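Local coordinates for protein CopN (Chlamydia pneumoniae, PDB 4NRH) that probably acts as a type III secretion gatekeeper that, together with its bound chaperone, directs the secretion of translocator proteins, at residues Q193-S198 with S232-I237; Y150-M155 with N225-A230. One frame throughout, in Å; residues are numbered along the deposited sequence.

Contact 1 of 2, residues Q193-S198 with S232-I237; sequences QAVLTS and SYHKII
Within the all-helical body of CopN, the long helix 179-215 is met here by helix 226-237, and Ser198 on the first and His234 on the second supply the polar link of this helix-helix contact. The axes of the two short segments stay 11.1 Å apart and run at 125° to each other, too far for the backbones to touch, so side chains bridge the gap. Ser198 OG and His234 NE2 share a hydrogen bond of 3.1 Å that either could donate, and the hydroxyl approaches the imidazole at its edge, near the ring plane. CG of His234 stands anti to its own carbonyl carbon (chi1 -68°), which carries the imidazole out to the serine. Val195 adds the apolar half: its CG1, on the branch anti to the backbone N, comes obliquely to His234 CE1 at 3.6 Å. The same imidazole therefore bonds through one ring atom and packs through the next. Tyr233 lies beside the same hydroxyl, roughly at a right angle to the histidine, and its own OH is hydrogen-bonded to Thr276. Phe202, further along helix 179-215, meets the tyrosine ring edge-to-face, while Ile237 CD1 sits over the rim of one face. From the chaperone chain, Glu23 packs on Ala194 and Thr197, beside this contact. At the edge of the Tyr233 ring, CE2 comes within 3.5 Å of Ser198 OG.

Contact 2 of 2, residues Y150-M155 with N225-A230; sequences YTYQDM and NFVKVA
Tyr152 and Phe226 meet as an offset edge-to-face aromatic pair, the phenylalanine turning its edge to the face of the tyrosine. Their centroids are 5.5 Å apart and the planes stand at 79°, close to perpendicular. The leading atom is Phe226 CZ, 3.8 Å from Tyr152 CD2. Val227 takes the outer end of the same tyrosine, crossing it at about a right angle: its CG2 lies 3.7 Å from Tyr152 OH and 3.9 Å from Tyr152 CE2. That methyl also rests over the rim of one face of the Phe226 ring, so the three side chains pack as one small cluster. From within its own helix, Met155 CE sits 3.6 Å above the plane of the Tyr152 ring, toward its rim. The cluster joins the first turns of two helices, 152-172 and 226-237, each opened by an N-cap residue. Phe226 is the first residue after its cap, and its CG is held between the backbone N and the carbonyl carbon (chi1 76°), a torsion that sends the ring across to Tyr152. The cap itself is Asn225, whose OD1 accepts from Lys228 N at 2.9 Å. On helix 152-172, Thr151 OG1 receives only a weak capping bond from Asp154 N, at 3.4 Å. Beyond these, Tyr199 of helix 179-215 meets the Tyr152 ring with nearly parallel planes, and Gln147 NE2 makes a weak hydrogen bond to the tyrosine hydroxyl.

Contacts 1 and 2 share helix 226-237: contact 2 uses its first turn and contact 1 its last residues, with their centres about 11 Å apart. Their other segments lie on helices 152-172 and 179-215, which follow each other in the chain and pack together where Leu196 CD2 reaches Met155 SD at 3.7 Å. Helix 226-237 thus meets both helices in turn, through a hydrogen bond and a methyl group in contact 1 and through an aromatic pair and a valine methyl group, with no hydrogen bond across, in contact 2. The chaperone chain reaches segment 193-198 of contact 1, where its Asp24 N bonds to Gln193 OE1, but does not touch the segments of contact 2.

Contact 1 of 2, residues Q193-S198 with S232-I237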
ATOM      1  N   GLN A 193       1.089  -1.559  -6.414  1.00 29.61           N
ATOM      2  CA  GLN A 193       1.398  -0.138  -6.532  1.00 34.60           C
ATOM      3  C   GLN A 193       2.736   0.194  -5.876  1.00 29.29           C
ATOM      4  O   GLN A 193       3.458   1.075  -6.336  1.00 30.23           O
ATOM      5  CB  GLN A 193       0.284   0.707  -5.911  1.00 33.37           C
ATOM      6  CG  GLN A 193      -1.044   0.616  -6.646  1.00 29.51           C
ATOM      7  CD  GLN A 193      -2.064   1.613  -6.130  1.00 44.39           C
ATOM      8  OE1 GLN A 193      -2.220   1.790  -4.922  1.00 40.50           O
ATOM      9  NE2 GLN A 193      -2.762   2.273  -7.048  1.00 41.11           N
ATOM     10  N   ALA A 194       3.057  -0.521  -4.802  1.00 34.24           N
ATOM     11  CA  ALA A 194       4.339  -0.349  -4.126  1.00 38.36           C
ATOM     12  C   ALA A 194       5.474  -0.843  -5.017  1.00 40.66           C
ATOM     13  O   ALA A 194       6.502  -0.178  -5.162  1.00 41.11           O
ATOM     14  CB  ALA A 194       4.344  -1.085  -2.795  1.00 27.15           C
ATOM     15  N   VAL A 195       5.278  -2.018  -5.607  1.00 31.75           N
ATOM     16  CA  VAL A 195       6.239  -2.599  -6.538  1.00 31.91           C
ATOM     17  C   VAL A 195       6.486  -1.679  -7.736  1.00 39.49           C
ATOM     18  O   VAL A 195       7.623  -1.517  -8.183  1.00 43.34           O
ATOM     19  CB  VAL A 195       5.761  -3.983  -7.032  1.00 35.63           C
ATOM     20  CG1 VAL A 195       6.583  -4.452  -8.222  1.00 37.62           C
ATOM     21  CG2 VAL A 195       5.830  -4.998  -5.902  1.00 31.17           C
ATOM     22  N   LEU A 196       5.418  -1.062  -8.233  1.00 36.50           N
ATOM     23  CA  LEU A 196       5.506  -0.163  -9.382  1.00 36.14           C
ATOM     24  C   LEU A 196       6.409   1.044  -9.135  1.00 33.94           C
ATOM     25  O   LEU A 196       7.026   1.561 -10.065  1.00 33.15           O
ATOM     26  CB  LEU A 196       4.110   0.319  -9.787  1.00 28.80           C
ATOM     27  CG  LEU A 196       3.220  -0.693 -10.511  1.00 33.98           C
ATOM     28  CD1 LEU A 196       1.836  -0.114 -10.748  1.00 37.30           C
ATOM     29  CD2 LEU A 196       3.860  -1.117 -11.822  1.00 37.63           C
ATOM     30  N   THR A 197       6.475   1.500  -7.887  1.00 31.07           N
ATOM     31  CA  THR A 197       7.318   2.640  -7.537  1.00 34.92           C
ATOM     32  C   THR A 197       8.788   2.357  -7.833  1.00 32.71           C
ATOM     33  O   THR A 197       9.534   3.257  -8.221  1.00 37.87           O
ATOM     34  CB  THR A 197       7.171   3.024  -6.053  1.00 29.42           C
ATOM     35  OG1 THR A 197       7.655   1.955  -5.230  1.00 36.71           O
ATOM     36  CG2 THR A 197       5.714   3.305  -5.713  1.00 29.91           C
ATOM     37  N   SER A 198       9.198   1.106  -7.646  1.00 30.44           N
ATOM     38  CA  SER A 198      10.568   0.700  -7.938  1.00 31.33           C
ATOM     39  C   SER A 198      10.854   0.773  -9.432  1.00 28.78           C
ATOM     40  O   SER A 198      11.851   1.359  -9.851  1.00 30.60           O
ATOM     41  CB  SER A 198      10.833  -0.716  -7.428  1.00 34.93           C
ATOM     42  OG  SER A 198      10.627  -0.801  -6.032  1.00 49.14           O
ATOM     43  N   SER A 232      16.231  -7.329  -9.595  1.00 41.78           N
ATOM     44  CA  SER A 232      17.338  -7.601  -8.682  1.00 43.79           C
ATOM     45  C   SER A 232      17.088  -6.917  -7.344  1.00 41.22           C
ATOM     46  O   SER A 232      17.315  -7.501  -6.284  1.00 44.32           O
ATOM     47  CB  SER A 232      18.667  -7.131  -9.280  1.00 42.45           C
ATOM     48  OG  SER A 232      19.094  -7.989 -10.324  1.00 65.96           O
ATOM     49  N   TYR A 233      16.624  -5.674  -7.413  1.00 35.84           N
ATOM     50  CA  TYR A 233      16.270  -4.888  -6.233  1.00 40.86           C
ATOM     51  C   TYR A 233      15.247  -5.621  -5.371  1.00 37.07           C
ATOM     52  O   TYR A 233      15.389  -5.701  -4.151  1.00 36.25           O
ATOM     53  CB  TYR A 233      15.736  -3.519  -6.661  1.00 40.86           C
ATOM     54  CG  TYR A 233      15.358  -2.590  -5.530  1.00 36.15           C
ATOM     55  CD1 TYR A 233      16.298  -2.180  -4.592  1.00 37.59           C
ATOM     56  CD2 TYR A 233      14.065  -2.095  -5.418  1.00 41.03           C
ATOM     57  CE1 TYR A 233      15.955  -1.320  -3.563  1.00 41.50           C
ATOM     58  CE2 TYR A 233      13.712  -1.235  -4.397  1.00 40.83           C
ATOM     59  CZ  TYR A 233      14.659  -0.850  -3.471  1.00 45.31           C
ATOM     60  OH  TYR A 233      14.306   0.005  -2.452  1.00 44.94           O
ATOM     61  N   HIS A 234      14.215  -6.155  -6.017  1.00 41.82           N
ATOM     62  CA  HIS A 234      13.159  -6.881  -5.319  1.00 45.51           C
ATOM     63  C   HIS A 234      13.651  -8.230  -4.805  1.00 47.70           C
ATOM     64  O   HIS A 234      13.212  -8.698  -3.756  1.00 52.15           O
ATOM     65  CB  HIS A 234      11.954  -7.072  -6.238  1.00 40.58           C
ATOM     66  CG  HIS A 234      11.249  -5.797  -6.574  1.00 58.03           C
ATOM     67  ND1 HIS A 234      10.654  -5.573  -7.797  1.00 65.06           N
ATOM     68  CD2 HIS A 234      11.042  -4.675  -5.845  1.00 55.47           C
ATOM     69  CE1 HIS A 234      10.113  -4.368  -7.806  1.00 66.32           C
ATOM     70  NE2 HIS A 234      10.333  -3.803  -6.633  1.00 59.58           N
ATOM     71  N   LYS A 235      14.558  -8.850  -5.552  1.00 42.16           N
ATOM     72  CA  LYS A 235      15.177 -10.103  -5.130  1.00 46.72           C
ATOM     73  C   LYS A 235      15.969  -9.893  -3.848  1.00 52.79           C
ATOM     74  O   LYS A 235      15.940 -10.722  -2.937  1.00 59.94           O
ATOM     75  CB  LYS A 235      16.089 -10.651  -6.228  1.00 58.15           C
ATOM     76  CG  LYS A 235      16.653 -12.034  -5.942  1.00 70.30           C
ATOM     77  CD  LYS A 235      17.374 -12.596  -7.157  1.00 80.38           C
ATOM     78  CE  LYS A 235      18.052 -13.919  -6.838  1.00 92.16           C
ATOM     79  NZ  LYS A 235      18.804 -14.451  -8.010  1.00 98.85           N
ATOM     80  N   ILE A 236      16.678  -8.771  -3.789  1.00 51.86           N
ATOM     81  CA  ILE A 236      17.474  -8.415  -2.622  1.00 49.26           C
ATOM     82  C   ILE A 236      16.584  -8.036  -1.436  1.00 55.65           C
ATOM     83  O   ILE A 236      16.844  -8.441  -0.303  1.00 57.02           O
ATOM     84  CB  ILE A 236      18.443  -7.263  -2.951  1.00 40.55           C
ATOM     85  CG1 ILE A 236      19.490  -7.728  -3.964  1.00 47.85           C
ATOM     86  CG2 ILE A 236      19.130  -6.767  -1.703  1.00 48.51           C
ATOM     87  CD1 ILE A 236      20.505  -6.667  -4.325  1.00 54.91           C
ATOM     88  N   ILE A 237      15.534  -7.262  -1.703  1.00 52.67           N
ATOM     89  CA  ILE A 237      14.584  -6.877  -0.661  1.00 47.85           C
ATOM     90  C   ILE A 237      13.877  -8.099  -0.078  1.00 53.31           C
ATOM     91  O   ILE A 237      13.679  -8.199   1.134  1.00 64.41           O
ATOM     92  CB  ILE A 237      13.528  -5.886  -1.199  1.00 52.75           C
ATOM     93  CG1 ILE A 237      14.144  -4.502  -1.396  1.00 48.15           C
ATOM     94  CG2 ILE A 237      12.341  -5.783  -0.253  1.00 65.00           C
ATOM     95  CD1 ILE A 237      13.136  -3.451  -1.802  1.00 53.53           C
TER

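Contact 2 of 2, residues Y150-M155 with N225-A230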
ATOM      1  N   TYR A 150       0.471  -3.374 -20.772  1.00 45.61           N
ATOM      2  CA  TYR A 150       0.656  -1.940 -20.576  1.00 39.36           C
ATOM      3  C   TYR A 150       2.108  -1.519 -20.399  1.00 40.61           C
ATOM      4  O   TYR A 150       2.954  -2.308 -19.975  1.00 36.72           O
ATOM      5  CB  TYR A 150      -0.142  -1.468 -19.357  1.00 39.11           C
ATOM      6  CG  TYR A 150      -1.613  -1.793 -19.418  1.00 35.05           C
ATOM      7  CD1 TYR A 150      -2.481  -1.022 -20.177  1.00 34.92           C
ATOM      8  CD2 TYR A 150      -2.136  -2.870 -18.715  1.00 35.13           C
ATOM      9  CE1 TYR A 150      -3.831  -1.313 -20.237  1.00 37.30           C
ATOM     10  CE2 TYR A 150      -3.485  -3.171 -18.768  1.00 47.57           C
ATOM     11  CZ  TYR A 150      -4.328  -2.389 -19.532  1.00 41.57           C
ATOM     12  OH  TYR A 150      -5.670  -2.683 -19.589  1.00 54.04           O
ATOM     13  N   THR A 151       2.383  -0.261 -20.730  1.00 39.28           N
ATOM     14  CA  THR A 151       3.644   0.361 -20.365  1.00 35.42           C
ATOM     15  C   THR A 151       3.645   0.553 -18.854  1.00 37.51           C
ATOM     16  O   THR A 151       2.584   0.607 -18.231  1.00 31.67           O
ATOM     17  CB  THR A 151       3.848   1.714 -21.063  1.00 36.78           C
ATOM     18  OG1 THR A 151       2.797   2.611 -20.684  1.00 36.22           O
ATOM     19  CG2 THR A 151       3.849   1.544 -22.579  1.00 41.55           C
ATOM     20  N   TYR A 152       4.829   0.663 -18.264  1.00 44.85           N
ATOM     21  CA  TYR A 152       4.942   0.816 -16.819  1.00 41.22           C
ATOM     22  C   TYR A 152       4.321   2.118 -16.311  1.00 41.01           C
ATOM     23  O   TYR A 152       3.719   2.135 -15.237  1.00 46.86           O
ATOM     24  CB  TYR A 152       6.409   0.712 -16.391  1.00 46.78           C
ATOM     25  CG  TYR A 152       6.924  -0.708 -16.449  1.00 42.25           C
ATOM     26  CD1 TYR A 152       6.661  -1.601 -15.418  1.00 47.17           C
ATOM     27  CD2 TYR A 152       7.652  -1.165 -17.541  1.00 45.33           C
ATOM     28  CE1 TYR A 152       7.116  -2.904 -15.466  1.00 41.58           C
ATOM     29  CE2 TYR A 152       8.113  -2.470 -17.598  1.00 46.62           C
ATOM     30  CZ  TYR A 152       7.841  -3.333 -16.556  1.00 44.73           C
ATOM     31  OH  TYR A 152       8.294  -4.630 -16.601  1.00 50.55           O
ATOM     32  N   GLN A 153       4.460   3.201 -17.069  1.00 46.79           N
ATOM     33  CA  GLN A 153       3.880   4.477 -16.654  1.00 50.60           C
ATOM     34  C   GLN A 153       2.351   4.440 -16.681  1.00 53.03           C
ATOM     35  O   GLN A 153       1.694   5.139 -15.909  1.00 69.10           O
ATOM     36  CB  GLN A 153       4.388   5.631 -17.524  1.00 55.26           C
ATOM     37  CG  GLN A 153       4.073   5.514 -19.003  1.00 71.97           C
ATOM     38  CD  GLN A 153       4.487   6.751 -19.776  1.00 85.84           C
ATOM     39  OE1 GLN A 153       4.014   7.855 -19.502  1.00 89.86           O
ATOM     40  NE2 GLN A 153       5.377   6.577 -20.743  1.00 90.24           N
ATOM     41  N   ASP A 154       1.786   3.626 -17.568  1.00 43.29           N
ATOM     42  CA  ASP A 154       0.336   3.461 -17.631  1.00 37.31           C
ATOM     43  C   ASP A 154      -0.188   2.592 -16.494  1.00 37.26           C
ATOM     44  O   ASP A 154      -1.345   2.718 -16.097  1.00 38.73           O
ATOM     45  CB  ASP A 154      -0.083   2.859 -18.976  1.00 36.56           C
ATOM     46  CG  ASP A 154      -0.101   3.884 -20.093  1.00 46.84           C
ATOM     47  OD1 ASP A 154       0.003   5.092 -19.793  1.00 51.52           O
ATOM     48  OD2 ASP A 154      -0.226   3.483 -21.269  1.00 40.48           O
ATOM     49  N   MET A 155       0.666   1.716 -15.972  1.00 35.31           N
ATOM     50  CA  MET A 155       0.259   0.758 -14.946  1.00 31.01           C
ATOM     51  C   MET A 155      -0.241   1.432 -13.671  1.00 37.19           C
ATOM     52  O   MET A 155      -1.125   0.908 -12.993  1.00 38.30           O
ATOM     53  CB  MET A 155       1.418  -0.179 -14.603  1.00 35.75           C
ATOM     54  CG  MET A 155       1.787  -1.150 -15.707  1.00 40.54           C
ATOM     55  SD  MET A 155       3.064  -2.313 -15.190  1.00 45.12           S
ATOM     56  CE  MET A 155       3.622  -2.927 -16.776  1.00 52.93           C
ATOM     57  N   ASN A 225      18.964  -3.665 -18.256  1.00 48.56           N
ATOM     58  CA  ASN A 225      17.913  -2.662 -18.379  1.00 46.76           C
ATOM     59  C   ASN A 225      17.237  -2.413 -17.034  1.00 49.13           C
ATOM     60  O   ASN A 225      17.501  -3.123 -16.063  1.00 53.74           O
ATOM     61  CB  ASN A 225      16.885  -3.087 -19.430  1.00 46.33           C
ATOM     62  CG  ASN A 225      16.374  -4.498 -19.214  1.00 47.67           C
ATOM     63  OD1 ASN A 225      15.731  -4.793 -18.208  1.00 45.72           O
ATOM     64  ND2 ASN A 225      16.663  -5.381 -20.164  1.00 52.40           N
ATOM     65  N   PHE A 226      16.365  -1.411 -16.979  1.00 43.51           N
ATOM     66  CA  PHE A 226      15.751  -1.011 -15.713  1.00 43.98           C
ATOM     67  C   PHE A 226      14.836  -2.089 -15.133  1.00 48.46           C
ATOM     68  O   PHE A 226      14.619  -2.137 -13.923  1.00 47.28           O
ATOM     69  CB  PHE A 226      14.981   0.304 -15.882  1.00 44.28           C
ATOM     70  CG  PHE A 226      13.664   0.159 -16.592  1.00 50.66           C
ATOM     71  CD1 PHE A 226      13.601   0.180 -17.976  1.00 48.50           C
ATOM     72  CD2 PHE A 226      12.485   0.029 -15.874  1.00 49.61           C
ATOM     73  CE1 PHE A 226      12.389   0.056 -18.630  1.00 45.13           C
ATOM     74  CE2 PHE A 226      11.272  -0.095 -16.523  1.00 42.32           C
ATOM     75  CZ  PHE A 226      11.225  -0.080 -17.902  1.00 56.66           C
ATOM     76  N   VAL A 227      14.303  -2.947 -15.996  1.00 47.21           N
ATOM     77  CA  VAL A 227      13.468  -4.055 -15.544  1.00 43.19           C
ATOM     78  C   VAL A 227      14.323  -5.087 -14.814  1.00 50.78           C
ATOM     79  O   VAL A 227      13.943  -5.588 -13.753  1.00 45.59           O
ATOM     80  CB  VAL A 227      12.724  -4.722 -16.715  1.00 45.89           C
ATOM     81  CG1 VAL A 227      11.947  -5.937 -16.230  1.00 45.42           C
ATOM     82  CG2 VAL A 227      11.794  -3.721 -17.386  1.00 49.08           C
ATOM     83  N   LYS A 228      15.482  -5.397 -15.390  1.00 52.04           N
ATOM     84  CA  LYS A 228      16.431  -6.321 -14.778  1.00 51.05           C
ATOM     85  C   LYS A 228      16.901  -5.800 -13.424  1.00 42.41           C
ATOM     86  O   LYS A 228      16.985  -6.552 -12.454  1.00 41.29           O
ATOM     87  CB  LYS A 228      17.630  -6.548 -15.700  1.00 54.67           C
ATOM     88  CG  LYS A 228      17.407  -7.602 -16.772  1.00 73.54           C
ATOM     89  CD  LYS A 228      17.197  -8.976 -16.157  1.00 84.26           C
ATOM     90  CE  LYS A 228      17.181 -10.062 -17.221  1.00 86.91           C
ATOM     91  NZ  LYS A 228      17.017 -11.418 -16.629  1.00 83.84           N
ATOM     92  N   VAL A 229      17.214  -4.509 -13.373  1.00 39.22           N
ATOM     93  CA  VAL A 229      17.672  -3.871 -12.144  1.00 43.86           C
ATOM     94  C   VAL A 229      16.580  -3.890 -11.077  1.00 42.89           C
ATOM     95  O   VAL A 229      16.850  -4.152  -9.903  1.00 41.26           O
ATOM     96  CB  VAL A 229      18.116  -2.414 -12.398  1.00 44.40           C
ATOM     97  CG1 VAL A 229      18.546  -1.753 -11.101  1.00 42.42           C
ATOM     98  CG2 VAL A 229      19.243  -2.372 -13.420  1.00 42.26           C
ATOM     99  N   ALA A 230      15.346  -3.619 -11.493  1.00 36.98           N
ATOM    100  CA  ALA A 230      14.206  -3.622 -10.582  1.00 43.75           C
ATOM    101  C   ALA A 230      13.957  -5.005  -9.994  1.00 47.21           C
ATOM    102  O   ALA A 230      13.624  -5.137  -8.816  1.00 43.09           O
ATOM    103  CB  ALA A 230      12.958  -3.121 -11.296  1.00 41.61           C
TER